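PDB 7BYY: acetyltransferase from Escherichia coli, which acetylates aminoacyl-tRNAs as the GNAT-family toxin of a toxin-antitoxin system, probably with acetyl-CoA as the acetyl donor. Local coordinates for residues A[12-17]-A[60-65]; A[64-69]-A[106-111]; A[72-77]-A[97-102]; A[93-98]-A[134-139]. The protein carries 1 engineered substitution. All blocks are in the same frame, centred on the assembly; numbering follows the deposited sequence.

Contact 1 (A[12-17]-A[60-65]); sequences IVLSCN and IDRQSG
L14 and I60 form an antiparallel hydrogen-bonded pair, L14 N giving to I60 O at 2.8 Å and I60 N to L14 O at 3.0 Å, while the next pair, V13 with D61, is non-hydrogen-bonded. Strand 13-17 is the outermost strand at this end of the GNAT sheet, laid against strand 55-61. Past the end of strand 55-61, R62 N still reaches I12 O (3.0 Å, N-H...O 165°).

L14, C16 and I60 share one face: C16 SG touches I60 CG1 at 4.2 Å, and CG and the CD1 branch of L14 rest against R62 CB and CG rather than on I60. V13 and D61 occupy the other face, where V13 meets I68 and F114. The R62 chain runs out from L14 and bends at chi3 (46°); I12 CD1 lies at the edge of the guanidinium, 3.8 Å from R62 NH1, and R62 NE binds P11 O. D61 points beside I12, OD1 at 4.0 Å from I12 CG2. Its other oxygen closes an Asx motif over the turn: D61 OD2 accepts from S64 N at 2.8 Å and from S64 OG at 3.0 Å, the two donors coming from opposite faces of the carboxylate plane.

Contact 2 (A[64-69]-A[106-111]); sequences SGELIG and ARKYQK
Y109 lays its ring flat over the side chain of I68, and A106 N gives a nearly straight hydrogen bond to I68 O (2.7 Å, 170°). Together they hold the loop after strand 94-105 against the start of strand 67-79. With CG trans to the carbonyl carbon (chi1 -48°), the Y109 side chain is carried over I68 toward E66. Its CB meets I68 CG2 at 3.8 Å, and CG lies over the same methyl at a like distance. Further out, CD2 and CE2 pass to the other branch, CE2 coming to 3.6 Å from I68 CG1. That methylene sits almost over the ring centre, 12° off the normal, a CH-pi contact. The two side chains cross at about a right angle; I68 CG2 lies on the same side of the ring as CG1, near Y109 CG. The rim at CD1 and CE1 turns toward the backbone of I68 and the carboxylate of E66.

At the tip, Y109 OH lies beside E66, whose carboxylate plane stands steeply to the ring; the modelled spacing to OE1 is too short to support a bond type. E66 also reaches K108 in a salt bridge, NZ meeting the syn lone pair of OE2 at 3.1 Å.

I68 and G69 both face L59 in a classic beta bulge within the sheet. Beyond the 3-10 turn of residues 107-109 the chain enters helix 114-132, at the loop that in GNAT relatives holds the CoA pyrophosphate. F114 of that helix packs on both I68 and Y109, while F30 touches A106 and L67.

Contact 3 (A[72-77]-A[97-102]); sequences TFTAYS and VVRLVM
T74 and R99 face each other in an antiparallel hydrogen-bonded pair, T74 N giving to R99 O at 3.2 Å and R99 N to T74 O at 3.1 Å. The next hydrogen-bonded pair, Y76 with V97, lies beyond the non-hydrogen-bonded pair A75 with V98; in it V97 N gives to Y76 O at 2.9 Å (172°). At the other end the register slips: V101 and M102 both face T72, a classic beta bulge. T72 O takes V101 N at 3.1 Å and M102 N only weakly, while T72 N returns a bond to M102 O.

This is consistent with the bulge that GNAT enzymes carry in their fourth strand, near where the fourth and fifth strands part around acetyl-CoA.

Polar and charged side chains gather on the face of T74, Y76 and R99. The R99 chain bends at chi3 (46°), which turns its guanidinium flat over the Y76 ring, planes 22° apart and CZ 4.5 Å from the centroid: a cation-pi stack. V101 CG1 lies over the opposite face of the guanidinium, toward its rim. At its edge R99 NH2 donates to T74 OG1 at 3.2 Å, and that hydroxyl gives its own proton to A75 O from above the carbonyl plane.

Apolar contacts occupy the other face. F73 CB lies 4.3 Å from V98 CG1 and as far from L100 CD1, and its ring leads away to meet F122 and H125 of helix 114-132. L133 of the second subunit packs on F73, A75 and V98, and S77 OG bonds to its counterpart in that subunit.

Contact 4 (A[93-98]-A[134-139]); sequences SEIGVV and PIKGVY
I95 and K136 cross at about a right angle, I95 CG2 lying across the root of the lysine chain, 3.6 Å from both K136 CB and CG. The K136 chain bends at chi2 (-59°) and leads away from the contact; NZ forms a salt bridge with D53 OD2 of the second subunit and a hydrogen bond to N51 O of the same subunit.

V97 CB lies 3.3 Å from G137 O, with V97 CG1 also beside the G137 backbone. Its CG2 reaches obliquely to Y139 CB at 3.9 Å, and the Y139 ring, with CG opposite the backbone N (chi1 172°), leads away from strand 94-98, toward Y76. Between these side chains run the backbone bonds. K136 N gives to G96 O at 2.8 Å, and G137 O then takes V98 N. V98 O receives Y139 N at 3.1 Å and a CA-H...O contact from V138.

V98 and V138 form a parallel bridge between the two strands of a beta-alpha-beta crossover whose helix is 114-132. The short segments 94-98 and 137-139 lie at 74° to each other where they are still bonded; in GNAT enzymes the two strands part further along to admit acetyl-CoA. On the helix side V98 and V138 point together, V98 CB 4.5 Å from V138 CG2, and F122 covers both. I135 enters beside them from the approaching loop, its CG2 at 4.3 Å from V98 CG2 and its CB over V97 CA.

Overall arrangement
The four contacts follow one mixed sheet from its 13-17 edge inward to strand 137-142. Contacts 1 and 2 have centres 10 Å apart, share S64 and G65, and are joined by a probable hydrogen bond from D61 N to E66 O. Contacts 3 and 4, whose centres are about 9 Å apart, share V97 and V98, and L100 N probably bonds Y139 O; both touch the second subunit. The centres of contacts 1 and 4 lie about 30 Å apart. Along the chain contact 1 closes first, contact 3 nests inside the loop closed by contact 2, and contact 4 crosses contact 2. Strands 67-79 and 94-105 run through the middle of the sheet, between the 13-17 edge and the part touching the second subunit.

Contact 1 (A[12-17]-A[60-65])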
loop_
_atom_site.group_PDB
_atom_site.type_symbol
_atom_site.label_atom_id
_atom_site.label_comp_id
_atom_site.label_asym_id
_atom_site.label_seq_id
_atom_site.Cartn_x
_atom_site.Cartn_y
_atom_site.Cartn_z
ATOM N N ILE A 12 -9.249 24.002 -16.299
ATOM C CA ILE A 12 -8.034 24.685 -16.728
ATOM C C ILE A 12 -6.793 23.854 -16.431
ATOM O O ILE A 12 -5.888 23.762 -17.264
ATOM C CB ILE A 12 -7.964 26.077 -16.070
ATOM C CG1 ILE A 12 -9.165 26.917 -16.505
ATOM C CG2 ILE A 12 -6.670 26.777 -16.437
ATOM C CD1 ILE A 12 -9.460 26.836 -17.991
ATOM N N VAL A 13 -6.731 23.234 -15.256
ATOM C CA VAL A 13 -5.644 22.332 -14.902
ATOM C C VAL A 13 -6.193 20.913 -14.844
ATOM O O VAL A 13 -7.379 20.690 -14.579
ATOM C CB VAL A 13 -4.974 22.721 -13.567
ATOM C CG1 VAL A 13 -4.624 24.200 -13.564
ATOM C CG2 VAL A 13 -5.873 22.376 -12.388
ATOM N N LEU A 14 -5.315 19.947 -15.105
ATOM C CA LEU A 14 -5.680 18.541 -15.136
ATOM C C LEU A 14 -4.808 17.754 -14.168
ATOM O O LEU A 14 -3.632 18.070 -13.968
ATOM C CB LEU A 14 -5.541 17.956 -16.549
ATOM C CG LEU A 14 -6.275 18.689 -17.674
ATOM C CD1 LEU A 14 -6.085 17.967 -19.001
ATOM C CD2 LEU A 14 -7.754 18.845 -17.346
ATOM N N SER A 15 -5.403 16.729 -13.565
ATOM C CA SER A 15 -4.692 15.813 -12.686
ATOM C C SER A 15 -4.418 14.518 -13.440
ATOM O O SER A 15 -5.340 13.914 -13.998
ATOM C CB SER A 15 -5.500 15.536 -11.417
ATOM O OG SER A 15 -4.743 14.787 -10.481
ATOM N N CYS A 16 -3.153 14.102 -13.464
ATOM C CA CYS A 16 -2.747 12.918 -14.205
ATOM C C CYS A 16 -1.785 12.090 -13.371
ATOM O O CYS A 16 -0.954 12.640 -12.643
ATOM C CB CYS A 16 -2.069 13.285 -15.535
ATOM S SG CYS A 16 -2.908 14.555 -16.519
ATOM N N ASN A 17 -1.908 10.769 -13.476
ATOM C CA ASN A 17 -0.854 9.879 -13.008
ATOM C C ASN A 17 0.331 9.998 -13.953
ATOM O O ASN A 17 0.212 9.690 -15.142
ATOM C CB ASN A 17 -1.352 8.438 -12.950
ATOM C CG ASN A 17 -2.086 8.125 -11.666
ATOM O OD1 ASN A 17 -3.308 8.234 -11.595
ATOM N ND2 ASN A 17 -1.341 7.730 -10.638
ATOM N N ILE A 60 -1.055 19.350 -14.641
ATOM C CA ILE A 60 -0.713 19.821 -15.976
ATOM C C ILE A 60 -1.687 20.919 -16.374
ATOM O O ILE A 60 -2.886 20.838 -16.080
ATOM C CB ILE A 60 -0.735 18.665 -16.996
ATOM C CG1 ILE A 60 0.113 17.493 -16.489
ATOM C CG2 ILE A 60 -0.253 19.138 -18.362
ATOM C CD1 ILE A 60 1.541 17.870 -16.147
ATOM N N ASP A 61 -1.167 21.956 -17.027
ATOM C CA ASP A 61 -2.014 22.982 -17.622
ATOM C C ASP A 61 -2.588 22.444 -18.925
ATOM O O ASP A 61 -1.836 22.019 -19.807
ATOM C CB ASP A 61 -1.219 24.263 -17.865
ATOM C CG ASP A 61 -2.086 25.398 -18.379
ATOM O OD1 ASP A 61 -2.965 25.859 -17.622
ATOM O OD2 ASP A 61 -1.890 25.828 -19.536
ATOM N N ARG A 62 -3.916 22.450 -19.047
ATOM C CA ARG A 62 -4.537 21.894 -20.245
ATOM C C ARG A 62 -4.147 22.674 -21.493
ATOM O O ARG A 62 -3.996 22.087 -22.571
ATOM C CB ARG A 62 -6.057 21.865 -20.084
ATOM C CG ARG A 62 -6.799 21.262 -21.265
ATOM C CD ARG A 62 -8.284 21.559 -21.181
ATOM N NE ARG A 62 -8.536 22.961 -20.858
ATOM C CZ ARG A 62 -8.543 23.946 -21.751
ATOM N NH1 ARG A 62 -8.780 25.193 -21.362
ATOM N NH2 ARG A 62 -8.316 23.686 -23.032
ATOM N N GLN A 63 -3.957 23.987 -21.366
ATOM C CA GLN A 63 -3.659 24.811 -22.531
ATOM C C GLN A 63 -2.213 24.639 -22.981
ATOM O O GLN A 63 -1.948 24.275 -24.132
ATOM C CB GLN A 63 -3.955 26.282 -22.217
ATOM C CG GLN A 63 -3.868 27.201 -23.422
ATOM C CD GLN A 63 -4.839 26.811 -24.520
ATOM O OE1 GLN A 63 -6.015 26.545 -24.260
ATOM N NE2 GLN A 63 -4.349 26.769 -25.755
ATOM N N SER A 64 -1.263 24.890 -22.081
ATOM C CA SER A 64 0.151 24.909 -22.434
ATOM C C SER A 64 0.869 23.591 -22.180
ATOM O O SER A 64 1.945 23.374 -22.747
ATOM C CB SER A 64 0.869 26.020 -21.660
ATOM O OG SER A 64 1.050 25.650 -20.305
ATOM N N GLY A 65 0.317 22.715 -21.342
ATOM C CA GLY A 65 0.965 21.461 -21.019
ATOM C C GLY A 65 2.016 21.541 -19.936
ATOM O O GLY A 65 2.621 20.511 -19.610
#

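Contact 2 (A[64-69]-A[106-111])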
loop_
_atom_site.group_PDB
_atom_site.type_symbol
_atom_site.label_atom_id
_atom_site.label_comp_id
_atom_site.label_asym_id
_atom_site.label_seq_id
_atom_site.Cartn_x
_atom_site.Cartn_y
_atom_site.Cartn_z
ATOM N N SER A 64 -1.263 24.890 -22.081
ATOM C CA SER A 64 0.151 24.909 -22.434
ATOM C C SER A 64 0.869 23.591 -22.180
ATOM O O SER A 64 1.945 23.374 -22.747
ATOM C CB SER A 64 0.869 26.020 -21.660
ATOM O OG SER A 64 1.050 25.650 -20.305
ATOM N N GLY A 65 0.317 22.715 -21.342
ATOM C CA GLY A 65 0.965 21.461 -21.019
ATOM C C GLY A 65 2.016 21.541 -19.936
ATOM O O GLY A 65 2.621 20.511 -19.610
ATOM N N GLU A 66 2.239 22.719 -19.356
ATOM C CA GLU A 66 3.328 22.917 -18.407
ATOM C C GLU A 66 3.090 22.148 -17.110
ATOM O O GLU A 66 1.953 21.950 -16.669
ATOM C CB GLU A 66 3.501 24.405 -18.097
ATOM C CG GLU A 66 4.259 25.189 -19.157
ATOM C CD GLU A 66 5.042 26.351 -18.569
ATOM O OE1 GLU A 66 5.087 26.465 -17.325
ATOM O OE2 GLU A 66 5.618 27.147 -19.347
ATOM N N LEU A 67 4.189 21.720 -16.496
ATOM C CA LEU A 67 4.143 20.974 -15.241
ATOM C C LEU A 67 3.968 21.970 -14.104
ATOM O O LEU A 67 4.909 22.669 -13.722
ATOM C CB LEU A 67 5.407 20.138 -15.068
ATOM C CG LEU A 67 5.482 19.273 -13.807
ATOM C CD1 LEU A 67 4.272 18.354 -13.709
ATOM C CD2 LEU A 67 6.773 18.471 -13.778
ATOM N N ILE A 68 2.754 22.038 -13.559
ATOM C CA ILE A 68 2.470 22.984 -12.487
ATOM C C ILE A 68 2.947 22.438 -11.149
ATOM O O ILE A 68 3.628 23.130 -10.382
ATOM C CB ILE A 68 0.968 23.320 -12.461
ATOM C CG1 ILE A 68 0.589 24.124 -13.705
ATOM C CG2 ILE A 68 0.609 24.081 -11.191
ATOM C CD1 ILE A 68 -0.837 23.905 -14.168
ATOM N N GLY A 69 2.604 21.190 -10.849
ATOM C CA GLY A 69 3.020 20.580 -9.601
ATOM C C GLY A 69 3.267 19.097 -9.767
ATOM O O GLY A 69 2.824 18.469 -10.734
ATOM N N ALA A 106 5.468 24.519 -8.913
ATOM C CA ALA A 106 6.383 25.426 -9.592
ATOM C C ALA A 106 6.152 26.859 -9.125
ATOM O O ALA A 106 5.026 27.267 -8.830
ATOM C CB ALA A 106 6.217 25.323 -11.108
ATOM N N ARG A 107 7.243 27.626 -9.057
ATOM C CA ARG A 107 7.197 28.921 -8.384
ATOM C C ARG A 107 6.276 29.903 -9.098
ATOM O O ARG A 107 5.608 30.716 -8.449
ATOM C CB ARG A 107 8.606 29.500 -8.264
ATOM C CG ARG A 107 9.388 28.971 -7.071
ATOM C CD ARG A 107 10.479 29.938 -6.663
ATOM N NE ARG A 107 11.370 30.234 -7.780
ATOM C CZ ARG A 107 11.931 31.418 -7.993
ATOM N NH1 ARG A 107 11.695 32.426 -7.164
ATOM N NH2 ARG A 107 12.728 31.593 -9.038
ATOM N N LYS A 108 6.222 29.847 -10.427
ATOM C CA LYS A 108 5.372 30.780 -11.157
ATOM C C LYS A 108 3.891 30.428 -11.073
ATOM O O LYS A 108 3.073 31.134 -11.673
ATOM C CB LYS A 108 5.809 30.871 -12.621
ATOM C CG LYS A 108 5.596 29.619 -13.443
ATOM C CD LYS A 108 5.603 29.962 -14.924
ATOM C CE LYS A 108 6.356 28.924 -15.728
ATOM N NZ LYS A 108 6.405 29.279 -17.175
ATOM N N TYR A 109 3.529 29.363 -10.354
ATOM C CA TYR A 109 2.139 29.047 -10.053
ATOM C C TYR A 109 1.835 29.074 -8.563
ATOM O O TYR A 109 0.691 28.811 -8.176
ATOM C CB TYR A 109 1.755 27.667 -10.602
ATOM C CG TYR A 109 2.151 27.421 -12.036
ATOM C CD1 TYR A 109 3.380 26.858 -12.346
ATOM C CD2 TYR A 109 1.288 27.733 -13.080
ATOM C CE1 TYR A 109 3.748 26.621 -13.652
ATOM C CE2 TYR A 109 1.648 27.498 -14.393
ATOM C CZ TYR A 109 2.879 26.944 -14.670
ATOM O OH TYR A 109 3.247 26.711 -15.970
ATOM N N GLN A 110 2.820 29.367 -7.719
ATOM C CA GLN A 110 2.603 29.355 -6.282
ATOM C C GLN A 110 1.682 30.503 -5.868
ATOM O O GLN A 110 1.321 31.371 -6.668
ATOM C CB GLN A 110 3.936 29.436 -5.539
ATOM C CG GLN A 110 4.791 28.184 -5.673
ATOM C CD GLN A 110 6.128 28.305 -4.964
ATOM O OE1 GLN A 110 6.441 29.342 -4.379
ATOM N NE2 GLN A 110 6.925 27.243 -5.017
ATOM N N LYS A 111 1.299 30.487 -4.588
ATOM C CA LYS A 111 0.393 31.481 -4.010
ATOM C C LYS A 111 -0.945 31.525 -4.745
ATOM O O LYS A 111 -1.593 32.572 -4.814
ATOM C CB LYS A 111 1.034 32.873 -3.987
ATOM C CG LYS A 111 1.936 33.124 -2.791
ATOM C CD LYS A 111 2.701 34.430 -2.937
ATOM C CE LYS A 111 3.283 34.891 -1.606
ATOM N NZ LYS A 111 2.254 35.513 -0.719
#

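Contact 3 (A[72-77]-A[97-102])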
loop_
_atom_site.group_PDB
_atom_site.type_symbol
_atom_site.label_atom_id
_atom_site.label_comp_id
_atom_site.label_asym_id
_atom_site.label_seq_id
_atom_site.Cartn_x
_atom_site.Cartn_y
_atom_site.Cartn_z
ATOM N N THR A 72 4.908 12.794 -5.298
ATOM C CA THR A 72 5.348 11.406 -5.296
ATOM C C THR A 72 5.094 10.768 -3.936
ATOM O O THR A 72 5.185 11.424 -2.894
ATOM C CB THR A 72 6.834 11.284 -5.648
ATOM O OG1 THR A 72 7.610 12.065 -4.735
ATOM C CG2 THR A 72 7.090 11.772 -7.069
ATOM N N PHE A 73 4.788 9.472 -3.957
ATOM C CA PHE A 73 4.396 8.768 -2.745
ATOM C C PHE A 73 4.712 7.287 -2.904
ATOM O O PHE A 73 4.730 6.759 -4.019
ATOM C CB PHE A 73 2.908 8.975 -2.448
ATOM C CG PHE A 73 2.019 8.737 -3.634
ATOM C CD1 PHE A 73 1.795 9.741 -4.564
ATOM C CD2 PHE A 73 1.404 7.509 -3.819
ATOM C CE1 PHE A 73 0.977 9.524 -5.657
ATOM C CE2 PHE A 73 0.583 7.288 -4.907
ATOM C CZ PHE A 73 0.369 8.298 -5.829
ATOM N N THR A 74 4.973 6.630 -1.774
ATOM C CA THR A 74 5.320 5.214 -1.727
ATOM C C THR A 74 4.493 4.527 -0.646
ATOM O O THR A 74 3.675 5.151 0.034
ATOM C CB THR A 74 6.815 5.000 -1.444
ATOM O OG1 THR A 74 7.076 5.237 -0.053
ATOM C CG2 THR A 74 7.672 5.940 -2.272
ATOM N N ALA A 75 4.717 3.228 -0.487
ATOM C CA ALA A 75 4.167 2.487 0.639
ATOM C C ALA A 75 5.165 2.494 1.790
ATOM O O ALA A 75 6.381 2.504 1.583
ATOM C CB ALA A 75 3.829 1.050 0.239
ATOM N N TYR A 76 4.639 2.492 3.012
ATOM C CA TYR A 76 5.479 2.692 4.183
ATOM C C TYR A 76 4.780 2.100 5.398
ATOM O O TYR A 76 3.556 1.960 5.427
ATOM C CB TYR A 76 5.777 4.180 4.395
ATOM C CG TYR A 76 6.947 4.470 5.304
ATOM C CD1 TYR A 76 8.132 3.756 5.195
ATOM C CD2 TYR A 76 6.872 5.471 6.264
ATOM C CE1 TYR A 76 9.205 4.025 6.025
ATOM C CE2 TYR A 76 7.939 5.750 7.094
ATOM C CZ TYR A 76 9.103 5.023 6.972
ATOM O OH TYR A 76 10.168 5.296 7.800
ATOM N N SER A 77 5.580 1.749 6.403
ATOM C CA SER A 77 5.060 1.190 7.641
ATOM C C SER A 77 5.787 1.818 8.820
ATOM O O SER A 77 6.992 2.078 8.750
ATOM C CB SER A 77 5.208 -0.339 7.679
ATOM O OG SER A 77 6.570 -0.727 7.744
ATOM N N VAL A 97 0.869 2.659 6.290
ATOM C CA VAL A 97 0.408 3.965 5.831
ATOM C C VAL A 97 0.950 4.219 4.431
ATOM O O VAL A 97 1.816 3.500 3.931
ATOM C CB VAL A 97 0.840 5.118 6.768
ATOM C CG1 VAL A 97 0.270 4.938 8.172
ATOM C CG2 VAL A 97 2.359 5.241 6.792
ATOM N N VAL A 98 0.436 5.272 3.806
ATOM C CA VAL A 98 0.988 5.791 2.562
ATOM C C VAL A 98 1.842 7.001 2.909
ATOM O O VAL A 98 1.358 7.949 3.539
ATOM C CB VAL A 98 -0.117 6.159 1.561
ATOM C CG1 VAL A 98 0.462 6.981 0.417
ATOM C CG2 VAL A 98 -0.794 4.900 1.035
ATOM N N ARG A 99 3.111 6.976 2.516
ATOM C CA ARG A 99 4.009 8.084 2.807
ATOM C C ARG A 99 4.016 9.074 1.650
ATOM O O ARG A 99 4.201 8.686 0.492
ATOM C CB ARG A 99 5.433 7.598 3.078
ATOM C CG ARG A 99 6.408 8.747 3.291
ATOM C CD ARG A 99 7.806 8.268 3.610
ATOM N NE ARG A 99 8.222 7.193 2.722
ATOM C CZ ARG A 99 9.489 6.892 2.458
ATOM N NH1 ARG A 99 10.466 7.600 3.014
ATOM N NH2 ARG A 99 9.774 5.886 1.635
ATOM N N LEU A 100 3.810 10.349 1.972
ATOM C CA LEU A 100 3.990 11.438 1.020
ATOM C C LEU A 100 5.438 11.898 1.115
ATOM O O LEU A 100 5.853 12.459 2.135
ATOM C CB LEU A 100 3.021 12.581 1.315
ATOM C CG LEU A 100 2.893 13.656 0.238
ATOM C CD1 LEU A 100 2.377 13.040 -1.043
ATOM C CD2 LEU A 100 1.977 14.778 0.694
ATOM N N VAL A 101 6.216 11.646 0.067
ATOM C CA VAL A 101 7.642 11.942 0.113
ATOM C C VAL A 101 7.998 13.258 -0.569
ATOM O O VAL A 101 9.065 13.821 -0.280
ATOM C CB VAL A 101 8.465 10.781 -0.488
ATOM C CG1 VAL A 101 7.939 9.447 0.020
ATOM C CG2 VAL A 101 8.441 10.825 -1.999
ATOM N N MET A 102 7.137 13.777 -1.442
ATOM C CA MET A 102 7.438 15.017 -2.140
ATOM C C MET A 102 6.151 15.625 -2.667
ATOM O O MET A 102 5.284 14.908 -3.176
ATOM C CB MET A 102 8.416 14.786 -3.296
ATOM C CG MET A 102 9.824 15.252 -3.009
ATOM S SD MET A 102 10.965 14.815 -4.328
ATOM C CE MET A 102 10.896 13.025 -4.249
#

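Contact 4 (A[93-98]-A[134-139])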
loop_
_atom_site.group_PDB
_atom_site.type_symbol
_atom_site.label_atom_id
_atom_site.label_comp_id
_atom_site.label_asym_id
_atom_site.label_seq_id
_atom_site.Cartn_x
_atom_site.Cartn_y
_atom_site.Cartn_z
ATOM N N SER A 93 1.061 -3.606 16.257
ATOM C CA SER A 93 2.450 -3.211 16.469
ATOM C C SER A 93 3.035 -2.514 15.248
ATOM O O SER A 93 3.870 -1.614 15.389
ATOM C CB SER A 93 3.287 -4.439 16.837
ATOM O OG SER A 93 4.665 -4.119 16.932
ATOM N N GLU A 94 2.615 -2.910 14.050
ATOM C CA GLU A 94 3.052 -2.287 12.809
ATOM C C GLU A 94 1.873 -1.566 12.173
ATOM O O GLU A 94 0.776 -2.128 12.072
ATOM C CB GLU A 94 3.627 -3.326 11.845
ATOM C CG GLU A 94 4.662 -4.247 12.466
ATOM C CD GLU A 94 6.048 -3.636 12.477
ATOM O OE1 GLU A 94 6.325 -2.775 11.612
ATOM O OE2 GLU A 94 6.859 -4.010 13.353
ATOM N N ILE A 95 2.099 -0.328 11.746
ATOM C CA ILE A 95 1.056 0.530 11.194
ATOM C C ILE A 95 1.395 0.789 9.733
ATOM O O ILE A 95 2.402 1.436 9.424
ATOM C CB ILE A 95 0.934 1.844 11.979
ATOM C CG1 ILE A 95 0.347 1.585 13.366
ATOM C CG2 ILE A 95 0.082 2.848 11.223
ATOM C CD1 ILE A 95 -1.024 0.943 13.335
ATOM N N GLY A 96 0.553 0.286 8.825
ATOM C CA GLY A 96 0.743 0.516 7.406
ATOM C C GLY A 96 0.096 1.819 6.982
ATOM O O GLY A 96 -1.073 2.070 7.288
ATOM N N VAL A 97 0.869 2.659 6.290
ATOM C CA VAL A 97 0.408 3.965 5.831
ATOM C C VAL A 97 0.950 4.219 4.431
ATOM O O VAL A 97 1.816 3.500 3.931
ATOM C CB VAL A 97 0.840 5.118 6.768
ATOM C CG1 VAL A 97 0.270 4.938 8.172
ATOM C CG2 VAL A 97 2.359 5.241 6.792
ATOM N N VAL A 98 0.436 5.272 3.806
ATOM C CA VAL A 98 0.988 5.791 2.562
ATOM C C VAL A 98 1.842 7.001 2.909
ATOM O O VAL A 98 1.358 7.949 3.539
ATOM C CB VAL A 98 -0.117 6.159 1.561
ATOM C CG1 VAL A 98 0.462 6.981 0.417
ATOM C CG2 VAL A 98 -0.794 4.900 1.035
ATOM N N PRO A 134 -5.874 -1.705 2.999
ATOM C CA PRO A 134 -6.172 -0.801 4.116
ATOM C C PRO A 134 -4.909 -0.160 4.664
ATOM O O PRO A 134 -3.879 -0.816 4.837
ATOM C CB PRO A 134 -6.826 -1.720 5.158
ATOM C CG PRO A 134 -7.216 -2.960 4.403
ATOM C CD PRO A 134 -6.192 -3.102 3.322
ATOM N N ILE A 135 -4.999 1.141 4.928
ATOM C CA ILE A 135 -3.915 1.894 5.539
ATOM C C ILE A 135 -4.502 2.757 6.647
ATOM O O ILE A 135 -5.697 3.054 6.668
ATOM C CB ILE A 135 -3.138 2.747 4.509
ATOM C CG1 ILE A 135 -4.065 3.697 3.742
ATOM C CG2 ILE A 135 -2.408 1.848 3.528
ATOM C CD1 ILE A 135 -4.341 5.013 4.437
ATOM N N LYS A 136 -3.646 3.138 7.594
ATOM C CA LYS A 136 -4.096 3.930 8.730
ATOM C C LYS A 136 -4.116 5.424 8.444
ATOM O O LYS A 136 -4.863 6.157 9.101
ATOM C CB LYS A 136 -3.213 3.653 9.950
ATOM C CG LYS A 136 -3.420 2.272 10.546
ATOM C CD LYS A 136 -4.864 2.080 10.970
ATOM C CE LYS A 136 -5.094 0.697 11.545
ATOM N NZ LYS A 136 -6.410 0.626 12.237
ATOM N N GLY A 137 -3.329 5.889 7.481
ATOM C CA GLY A 137 -3.308 7.303 7.161
ATOM C C GLY A 137 -2.157 7.625 6.228
ATOM O O GLY A 137 -1.674 6.760 5.497
ATOM N N VAL A 138 -1.730 8.883 6.271
ATOM C CA VAL A 138 -0.642 9.378 5.438
ATOM C C VAL A 138 0.434 9.967 6.340
ATOM O O VAL A 138 0.141 10.785 7.221
ATOM C CB VAL A 138 -1.132 10.419 4.416
ATOM C CG1 VAL A 138 0.052 11.086 3.729
ATOM C CG2 VAL A 138 -2.041 9.765 3.391
ATOM N N TYR A 139 1.674 9.546 6.119
ATOM C CA TYR A 139 2.830 10.033 6.851
ATOM C C TYR A 139 3.706 10.860 5.919
ATOM O O TYR A 139 3.780 10.598 4.716
ATOM C CB TYR A 139 3.625 8.862 7.441
ATOM C CG TYR A 139 4.951 9.244 8.058
ATOM C CD1 TYR A 139 6.124 9.212 7.310
ATOM C CD2 TYR A 139 5.035 9.621 9.390
ATOM C CE1 TYR A 139 7.337 9.556 7.867
ATOM C CE2 TYR A 139 6.248 9.964 9.958
ATOM C CZ TYR A 139 7.396 9.930 9.191
ATOM O OH TYR A 139 8.604 10.271 9.752
#